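Local coordinates for protein beta-glucuronidase (uncultured Clostridium sp., PDB 6U7J) that hydrolyses beta-glucuronides as a gut microbial family 2 glycosidase, an activity that can release estrogens from their glucuronide conjugates, at residues 577-581 and 582-586. Residues are numbered along the deposited sequence; the frame is centred on the assembly and turned at random.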
loop_
_atom_site.group_PDB
_atom_site.type_symbol
_atom_site.label_atom_id
_atom_site.label_comp_id
_atom_site.label_asym_id
_atom_site.label_seq_id
_atom_site.Cartn_x
_atom_site.Cartn_y
_atom_site.Cartn_z
ATOM N N ARG B 577 -0.574 -11.968 -9.234
ATOM C CA ARG B 577 0.108 -12.194 -10.517
ATOM C C ARG B 577 0.447 -10.877 -11.223
ATOM O O ARG B 577 0.286 -10.752 -12.438
ATOM C CB ARG B 577 -0.696 -13.112 -11.454
ATOM C CG ARG B 577 -1.036 -14.550 -10.948
ATOM C CD ARG B 577 -0.221 -15.054 -9.774
ATOM N NE ARG B 577 -0.199 -16.519 -9.685
ATOM C CZ ARG B 577 -0.319 -17.219 -8.552
ATOM N NH1 ARG B 577 -0.488 -16.611 -7.367
ATOM N NH2 ARG B 577 -0.271 -18.546 -8.595
ATOM N N GLN B 578 0.932 -9.896 -10.459
ATOM C CA GLN B 578 1.485 -8.690 -11.047
ATOM C C GLN B 578 2.935 -8.523 -10.595
ATOM O O GLN B 578 3.260 -8.821 -9.439
ATOM C CB GLN B 578 0.662 -7.440 -10.659
ATOM C CG GLN B 578 -0.836 -7.511 -11.011
ATOM C CD GLN B 578 -1.098 -7.673 -12.507
ATOM O OE1 GLN B 578 -0.204 -7.474 -13.343
ATOM N NE2 GLN B 578 -2.329 -8.053 -12.850
ATOM N N PRO B 579 3.817 -8.039 -11.472
ATOM C CA PRO B 579 5.254 -8.000 -11.157
ATOM C C PRO B 579 5.651 -6.873 -10.210
ATOM O O PRO B 579 5.143 -5.757 -10.298
ATOM C CB PRO B 579 5.891 -7.765 -12.530
ATOM C CG PRO B 579 4.879 -6.874 -13.214
ATOM C CD PRO B 579 3.532 -7.466 -12.801
ATOM N N LYS B 580 6.610 -7.161 -9.322
ATOM C CA LYS B 580 7.361 -6.124 -8.629
ATOM C C LYS B 580 8.531 -5.695 -9.521
ATOM O O LYS B 580 8.760 -6.278 -10.585
ATOM C CB LYS B 580 7.822 -6.637 -7.264
ATOM C CG LYS B 580 6.757 -7.514 -6.545
ATOM C CD LYS B 580 7.198 -7.999 -5.150
ATOM C CE LYS B 580 6.189 -8.994 -4.573
ATOM N NZ LYS B 580 6.641 -9.642 -3.307
ATOM N N THR B 581 9.315 -4.695 -9.080
ATOM C CA THR B 581 10.348 -4.126 -9.960
ATOM C C THR B 581 11.365 -5.170 -10.413
ATOM O O THR B 581 11.764 -5.184 -11.580
ATOM C CB THR B 581 11.091 -2.969 -9.279
ATOM O OG1 THR B 581 11.726 -3.438 -8.084
ATOM C CG2 THR B 581 10.158 -1.853 -8.934
ATOM N N ALA B 582 11.807 -6.048 -9.509
ATOM C CA ALA B 582 12.847 -7.003 -9.872
ATOM C C ALA B 582 12.440 -7.884 -11.055
ATOM O O ALA B 582 13.305 -8.321 -11.823
ATOM C CB ALA B 582 13.205 -7.871 -8.672
ATOM N N ALA B 583 11.139 -8.129 -11.240
ATOM C CA ALA B 583 10.707 -8.960 -12.360
ATOM C C ALA B 583 11.253 -8.438 -13.681
ATOM O O ALA B 583 11.620 -9.223 -14.563
ATOM C CB ALA B 583 9.181 -9.038 -12.417
ATOM N N PHE B 584 11.314 -7.115 -13.833
ATOM C CA PHE B 584 11.713 -6.529 -15.104
ATOM C C PHE B 584 13.208 -6.696 -15.336
ATOM O O PHE B 584 13.643 -6.925 -16.470
ATOM C CB PHE B 584 11.301 -5.051 -15.150
ATOM C CG PHE B 584 9.820 -4.864 -15.264
ATOM C CD1 PHE B 584 9.197 -4.898 -16.508
ATOM C CD2 PHE B 584 9.037 -4.716 -14.127
ATOM C CE1 PHE B 584 7.818 -4.767 -16.616
ATOM C CE2 PHE B 584 7.660 -4.592 -14.227
ATOM C CZ PHE B 584 7.049 -4.621 -15.473
ATOM N N ALA B 585 14.004 -6.606 -14.271
ATOM C CA ALA B 585 15.434 -6.860 -14.401
ATOM C C ALA B 585 15.700 -8.331 -14.672
ATOM O O ALA B 585 16.530 -8.666 -15.523
ATOM C CB ALA B 585 16.173 -6.406 -13.141
ATOM N N ILE B 586 15.000 -9.225 -13.963
ATOM C CA ILE B 586 15.156 -10.660 -14.212
ATOM C C ILE B 586 14.840 -10.976 -15.663
ATOM O O ILE B 586 15.576 -11.719 -16.321
ATOM C CB ILE B 586 14.271 -11.487 -13.255
ATOM C CG1 ILE B 586 14.763 -11.371 -11.808
ATOM C CG2 ILE B 586 14.215 -12.953 -13.682
ATOM C CD1 ILE B 586 13.625 -11.521 -10.779
#
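Pro-579 and Phe-584 meet where an extended segment turns into the C-terminal helix of the TIM barrel domain, a compact example of a helix start closed by both backbone bonds and apolar side chains. Followed outward, the phenylalanine passes from backbone oxygen to hydrocarbon. Its CB lies 3.6 Å from Thr-581 O. With CG anti to its own carbonyl carbon (chi1 -71°), the ring swings back toward the preceding segment, and CD2 comes 3.8 Å from the same Thr-581 O, which sits at the ring edge, in plane. The CE2 corner then reaches the pyrrolidine ring, 3.7 Å from Pro-579 CG, and CZ lies little farther from that carbon; the two side chains meet at a slant, without stacking. The other carbon of this proline contact, Pro-579 CB, packs against Ala-583 CB at 3.5 Å, so one proline touches two consecutive helix residues.

Alongside these apolar contacts the helix opens with two i-to-i+3 bonds. Ala-583 N donates to Lys-580 O over 3.1 Å and Phe-584 N to Thr-581 O over 3.0 Å. Both are bent, with N-H...O angles of 140° and 147°. From the next carbonyl the pattern becomes i-to-i+4, as Ile-586 N bonds to Ala-582 O.

Further partners hold the start of the turn. Lys-580 sends its NZ away to Asp-555, Thr-511 O and Gly-571 O, while Thr-581 N bonds to Glu-525. Phe-584 also packs edge-to-face with Trp-331, and Pro-579 touches Leu-518 of the second subunit. The chemistry implies a helix start in which Lys-580 O and Thr-581 O take the amides of Ala-583 and Phe-584, a glutamate takes that of Thr-581, and the hydrocarbon flank faces a barrel helix and the second subunit.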